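Long-range contacts in dihydrodipicolinate synthase (Bacillus clausii KSM-K16, PDB 3E96), which probably catalyses the condensation of pyruvate with aspartate semialdehyde to 4-hydroxy-tetrahydrodipicolinate: residues B[99-103]-B[135-139]; B[138-144]-B[162-168]. All blocks are in the same frame, centred on the assembly; numbering follows the deposited sequence.

Contact 1 (B[99-103]-B[135-139])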
loop_
_atom_site.group_PDB
_atom_site.type_symbol
_atom_site.label_atom_id
_atom_site.label_comp_id
_atom_site.label_asym_id
_atom_site.label_seq_id
_atom_site.Cartn_x
_atom_site.Cartn_y
_atom_site.Cartn_z
ATOM N N GLY B 99 13.313 1.989 11.756
ATOM C CA GLY B 99 14.641 1.416 11.613
ATOM C C GLY B 99 15.513 1.673 12.834
ATOM O O GLY B 99 16.187 0.771 13.332
ATOM N N ASN B 100 15.506 2.911 13.313
ATOM C CA ASN B 100 16.295 3.267 14.485
ATOM C C ASN B 100 15.780 2.524 15.719
ATOM O O ASN B 100 16.552 2.182 16.617
ATOM C CB ASN B 100 16.248 4.782 14.701
ATOM C CG ASN B 100 17.247 5.519 13.830
ATOM O OD1 ASN B 100 17.020 6.661 13.428
ATOM N ND2 ASN B 100 18.369 4.874 13.548
ATOM N N ALA B 101 14.476 2.263 15.753
ATOM C CA ALA B 101 13.875 1.539 16.869
ATOM C C ALA B 101 14.358 0.087 16.851
ATOM O O ALA B 101 14.707 -0.475 17.891
ATOM C CB ALA B 101 12.352 1.591 16.769
ATOM N N ALA B 102 14.377 -0.516 15.666
ATOM C CA ALA B 102 14.833 -1.898 15.523
ATOM C C ALA B 102 16.304 -2.004 15.927
ATOM O O ALA B 102 16.713 -2.971 16.574
ATOM C CB ALA B 102 14.653 -2.362 14.082
ATOM N N LYS B 103 17.097 -1.010 15.535
ATOM C CA LYS B 103 18.519 -0.992 15.874
ATOM C C LYS B 103 18.687 -0.982 17.389
ATOM O O LYS B 103 19.441 -1.779 17.951
ATOM C CB LYS B 103 19.192 0.252 15.289
ATOM C CG LYS B 103 19.300 0.251 13.774
ATOM C CD LYS B 103 19.638 1.636 13.236
ATOM C CE LYS B 103 20.933 2.182 13.822
ATOM N NZ LYS B 103 21.194 3.556 13.310
ATOM N N ALA B 135 20.438 7.282 5.990
ATOM C CA ALA B 135 20.065 7.834 7.287
ATOM C C ALA B 135 20.265 6.823 8.413
ATOM O O ALA B 135 20.725 7.172 9.504
ATOM C CB ALA B 135 18.609 8.304 7.263
ATOM N N LEU B 136 19.926 5.565 8.152
ATOM C CA LEU B 136 20.060 4.530 9.171
ATOM C C LEU B 136 21.489 4.067 9.413
ATOM O O LEU B 136 21.849 3.745 10.546
ATOM C CB LEU B 136 19.197 3.316 8.815
ATOM C CG LEU B 136 17.678 3.491 8.908
ATOM C CD1 LEU B 136 16.993 2.199 8.470
ATOM C CD2 LEU B 136 17.280 3.847 10.342
ATOM N N ASP B 137 22.294 4.026 8.355
ATOM C CA ASP B 137 23.679 3.575 8.472
ATOM C C ASP B 137 23.657 2.258 9.250
ATOM O O ASP B 137 24.351 2.090 10.256
ATOM C CB ASP B 137 24.507 4.630 9.213
ATOM C CG ASP B 137 25.990 4.308 9.226
ATOM O OD1 ASP B 137 26.529 3.942 8.161
ATOM O OD2 ASP B 137 26.618 4.433 10.300
ATOM N N PHE B 138 22.843 1.327 8.763
ATOM C CA PHE B 138 22.657 0.027 9.396
ATOM C C PHE B 138 22.393 -0.969 8.260
ATOM O O PHE B 138 21.826 -0.595 7.234
ATOM C CB PHE B 138 21.438 0.128 10.322
ATOM C CG PHE B 138 21.251 -1.040 11.239
ATOM C CD1 PHE B 138 22.189 -1.331 12.223
ATOM C CD2 PHE B 138 20.103 -1.819 11.156
ATOM C CE1 PHE B 138 21.983 -2.376 13.115
ATOM C CE2 PHE B 138 19.886 -2.868 12.044
ATOM C CZ PHE B 138 20.830 -3.145 13.026
ATOM N N PRO B 139 22.806 -2.241 8.422
ATOM C CA PRO B 139 22.580 -3.232 7.362
ATOM C C PRO B 139 21.128 -3.229 6.907
ATOM O O PRO B 139 20.213 -3.322 7.727
ATOM C CB PRO B 139 22.996 -4.539 8.023
ATOM C CG PRO B 139 24.142 -4.090 8.897
ATOM C CD PRO B 139 23.562 -2.840 9.538
#
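Lys103 reaches from helix 92-105 across the end of helix 122-136 and makes two different contacts there. Its aliphatic part lies on the Phe138 ring, and its amine binds a backbone carbonyl. CG sits almost exactly over the middle of the ring, 3.4 Å from the centroid of Phe138 and only 9° off the ring normal. This is a CH-pi contact. The next carbon, CD, lies toward the ring's inner end, near CG and CB of Phe138. A bend at chi3 (57°) in the lysine chain then turns its end off the aromatic ring and toward Leu136. NZ donates a hydrogen bond to Leu136 O at 2.8 Å, approaching in the carbonyl plane with a C=O...N angle of 147°. This carbonyl belongs to the last helical residue, because Asp137 leaves helical geometry with positive phi. The lysine therefore binds the C-terminal end of the helix, where the partial negative charge of the helix dipole would probably strengthen the bond.

The Phe138 ring is covered on both sides. The face opposite Lys103 meets CD of Pro139, which is displaced toward the rim. Phe138 and the lysine chain point opposite ways as they pass.

Leu136 fills the space beside Gly99. Its CD2 is 3.7 Å from Gly99 C, and its CD1 is 4.0 Å from Gly99 CA. The helix backbone can come this near because Gly99 has no side chain to stand between them. On the inner side Leu136 also touches Ile88 and Val110 of the barrel strands.

Such packing between neighbouring outer helices, over the strands they surround, belongs to the TIM barrel fold.

Contact 2 (B[138-144]-B[162-168])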
loop_
_atom_site.group_PDB
_atom_site.type_symbol
_atom_site.label_atom_id
_atom_site.label_comp_id
_atom_site.label_asym_id
_atom_site.label_seq_id
_atom_site.Cartn_x
_atom_site.Cartn_y
_atom_site.Cartn_z
ATOM N N PHE B 138 22.843 1.327 8.763
ATOM C CA PHE B 138 22.657 0.027 9.396
ATOM C C PHE B 138 22.393 -0.969 8.260
ATOM O O PHE B 138 21.826 -0.595 7.234
ATOM C CB PHE B 138 21.438 0.128 10.322
ATOM C CG PHE B 138 21.251 -1.040 11.239
ATOM C CD1 PHE B 138 22.189 -1.331 12.223
ATOM C CD2 PHE B 138 20.103 -1.819 11.156
ATOM C CE1 PHE B 138 21.983 -2.376 13.115
ATOM C CE2 PHE B 138 19.886 -2.868 12.044
ATOM C CZ PHE B 138 20.830 -3.145 13.026
ATOM N N PRO B 139 22.806 -2.241 8.422
ATOM C CA PRO B 139 22.580 -3.232 7.362
ATOM C C PRO B 139 21.128 -3.229 6.907
ATOM O O PRO B 139 20.213 -3.322 7.727
ATOM C CB PRO B 139 22.996 -4.539 8.023
ATOM C CG PRO B 139 24.142 -4.090 8.897
ATOM C CD PRO B 139 23.562 -2.840 9.538
ATOM N N SER B 140 20.926 -3.123 5.596
ATOM C CA SER B 140 19.580 -3.061 5.040
ATOM C C SER B 140 19.356 -3.959 3.835
ATOM O O SER B 140 20.273 -4.208 3.051
ATOM C CB SER B 140 19.257 -1.626 4.597
ATOM O OG SER B 140 19.504 -0.678 5.617
ATOM N N LEU B 141 18.123 -4.438 3.704
ATOM C CA LEU B 141 17.712 -5.234 2.556
ATOM C C LEU B 141 16.535 -4.460 1.984
ATOM O O LEU B 141 15.892 -3.688 2.700
ATOM C CB LEU B 141 17.219 -6.626 2.954
ATOM C CG LEU B 141 18.216 -7.657 3.470
ATOM C CD1 LEU B 141 18.538 -7.381 4.929
ATOM C CD2 LEU B 141 17.614 -9.042 3.319
ATOM N N VAL B 142 16.262 -4.643 0.699
ATOM C CA VAL B 142 15.123 -3.981 0.081
ATOM C C VAL B 142 14.233 -5.046 -0.553
ATOM O O VAL B 142 14.733 -6.039 -1.098
ATOM C CB VAL B 142 15.554 -2.969 -1.010
ATOM C CG1 VAL B 142 16.440 -1.882 -0.398
ATOM C CG2 VAL B 142 16.275 -3.685 -2.128
ATOM N N TYR B 143 12.921 -4.853 -0.449
ATOM C CA TYR B 143 11.951 -5.774 -1.031
ATOM C C TYR B 143 11.517 -5.094 -2.327
ATOM O O TYR B 143 10.797 -4.097 -2.309
ATOM C CB TYR B 143 10.744 -5.962 -0.104
ATOM C CG TYR B 143 9.945 -7.207 -0.429
ATOM C CD1 TYR B 143 10.358 -8.462 0.030
ATOM C CD2 TYR B 143 8.806 -7.142 -1.227
ATOM C CE1 TYR B 143 9.652 -9.622 -0.301
ATOM C CE2 TYR B 143 8.093 -8.293 -1.564
ATOM C CZ TYR B 143 8.521 -9.528 -1.099
ATOM O OH TYR B 143 7.824 -10.668 -1.436
ATOM N N PHE B 144 11.968 -5.647 -3.447
ATOM C CA PHE B 144 11.720 -5.097 -4.780
ATOM C C PHE B 144 10.652 -5.939 -5.483
ATOM O O PHE B 144 10.932 -7.057 -5.913
ATOM C CB PHE B 144 13.042 -5.152 -5.550
ATOM C CG PHE B 144 13.129 -4.200 -6.703
ATOM C CD1 PHE B 144 13.324 -2.841 -6.483
ATOM C CD2 PHE B 144 13.045 -4.668 -8.008
ATOM C CE1 PHE B 144 13.436 -1.957 -7.553
ATOM C CE2 PHE B 144 13.153 -3.797 -9.086
ATOM C CZ PHE B 144 13.351 -2.433 -8.856
ATOM N N ASN B 162 25.843 -0.243 3.104
ATOM C CA ASN B 162 24.882 -0.915 3.961
ATOM C C ASN B 162 23.773 -1.698 3.273
ATOM O O ASN B 162 22.902 -2.248 3.942
ATOM C CB ASN B 162 24.302 0.083 4.960
ATOM C CG ASN B 162 25.280 0.409 6.068
ATOM O OD1 ASN B 162 25.437 1.565 6.462
ATOM N ND2 ASN B 162 25.946 -0.621 6.584
ATOM N N LEU B 163 23.785 -1.746 1.944
ATOM C CA LEU B 163 22.781 -2.545 1.245
ATOM C C LEU B 163 23.412 -3.933 1.199
ATOM O O LEU B 163 24.357 -4.171 0.436
ATOM C CB LEU B 163 22.532 -2.031 -0.177
ATOM C CG LEU B 163 21.496 -2.864 -0.947
ATOM C CD1 LEU B 163 20.133 -2.727 -0.278
ATOM C CD2 LEU B 163 21.419 -2.408 -2.387
ATOM N N VAL B 164 22.907 -4.843 2.027
ATOM C CA VAL B 164 23.468 -6.185 2.096
ATOM C C VAL B 164 22.690 -7.245 1.337
ATOM O O VAL B 164 23.169 -8.366 1.172
ATOM C CB VAL B 164 23.622 -6.650 3.566
ATOM C CG1 VAL B 164 24.545 -5.704 4.311
ATOM C CG2 VAL B 164 22.264 -6.708 4.248
ATOM N N GLY B 165 21.494 -6.902 0.881
ATOM C CA GLY B 165 20.712 -7.879 0.155
ATOM C C GLY B 165 19.468 -7.330 -0.495
ATOM O O GLY B 165 18.990 -6.246 -0.167
ATOM N N VAL B 166 18.945 -8.096 -1.441
ATOM C CA VAL B 166 17.743 -7.709 -2.149
ATOM C C VAL B 166 16.796 -8.896 -2.201
ATOM O O VAL B 166 17.182 -9.985 -2.623
ATOM C CB VAL B 166 18.051 -7.292 -3.608
ATOM C CG1 VAL B 166 16.749 -7.073 -4.373
ATOM C CG2 VAL B 166 18.903 -6.031 -3.630
ATOM N N LYS B 167 15.569 -8.693 -1.742
ATOM C CA LYS B 167 14.571 -9.742 -1.820
ATOM C C LYS B 167 13.849 -9.387 -3.108
ATOM O O LYS B 167 12.981 -8.515 -3.127
ATOM C CB LYS B 167 13.625 -9.692 -0.617
ATOM C CG LYS B 167 14.275 -10.218 0.656
ATOM C CD LYS B 167 13.306 -10.264 1.826
ATOM C CE LYS B 167 13.942 -10.958 3.027
ATOM N NZ LYS B 167 12.997 -11.043 4.171
ATOM N N TYR B 168 14.267 -10.029 -4.197
ATOM C CA TYR B 168 13.688 -9.774 -5.513
ATOM C C TYR B 168 12.353 -10.496 -5.572
ATOM O O TYR B 168 12.302 -11.720 -5.456
ATOM C CB TYR B 168 14.622 -10.292 -6.601
ATOM C CG TYR B 168 14.365 -9.656 -7.941
ATOM C CD1 TYR B 168 14.857 -8.382 -8.236
ATOM C CD2 TYR B 168 13.603 -10.312 -8.906
ATOM C CE1 TYR B 168 14.594 -7.776 -9.465
ATOM C CE2 TYR B 168 13.332 -9.721 -10.128
ATOM C CZ TYR B 168 13.827 -8.455 -10.408
ATOM O OH TYR B 168 13.546 -7.876 -11.628
#
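Tyr143 and Lys167 meet at about a right angle on one face of the sheet. CB of Lys167 lies 3.6 Å from Tyr143 CD1. Its CD comes to the edge of the ring, in the ring plane. Beyond CG the lysine side chain is extended, and its CE passes Leu141 CD2. Lys167 O lies over one face of the Tyr143 ring, toward the rim. Tyr143 is the predicted proton donor/acceptor and Lys167 the predicted Schiff-base lysine. The tyrosine hydroxyl is hydrogen-bonded to Gly194 O.

The two strands are parallel neighbours in the TIM barrel, joined by a beta-alpha-beta crossover through helix 152-157. Lys167 N donates to Val142 O at 2.9 Å, and Phe144 N to Lys167 O at 3.1 Å. Between Ser140 and Leu141 the register slips by one residue, a beta bulge.

On the other face, Val142 CG2 meets Val166 CG2 at 3.8 Å, while Val142 CG1 touches CD1 of Leu163, which crosses it nearly at a right angle. The Phe144 and Tyr168 rings flank one another with planes 28° apart, but are offset too far for more than slight overlap. Leu154 of helix 152-157 packs on Val142, Phe144 and Tyr168.

Following the chain from the N terminus, the first segment met is 99-103, on helix 92-105. The chain then runs through strand 109-112 and helix 122-136 before reaching residues 135-139, where contact 1 closes a loop of 31 intervening residues. The second segment of contact 1 runs straight into the first of contact 2, and the two share Phe138 and Pro139. Contact 2 closes the next, shorter loop, through helix 152-157 to strand 163-168. The loops thus follow one another and neither encloses the other. Contact 1 joins helix 92-105 to the end of helix 122-136 and the turn that follows it, away from the predicted catalytic residues. Contact 2 joins two inner strands and carries both of them.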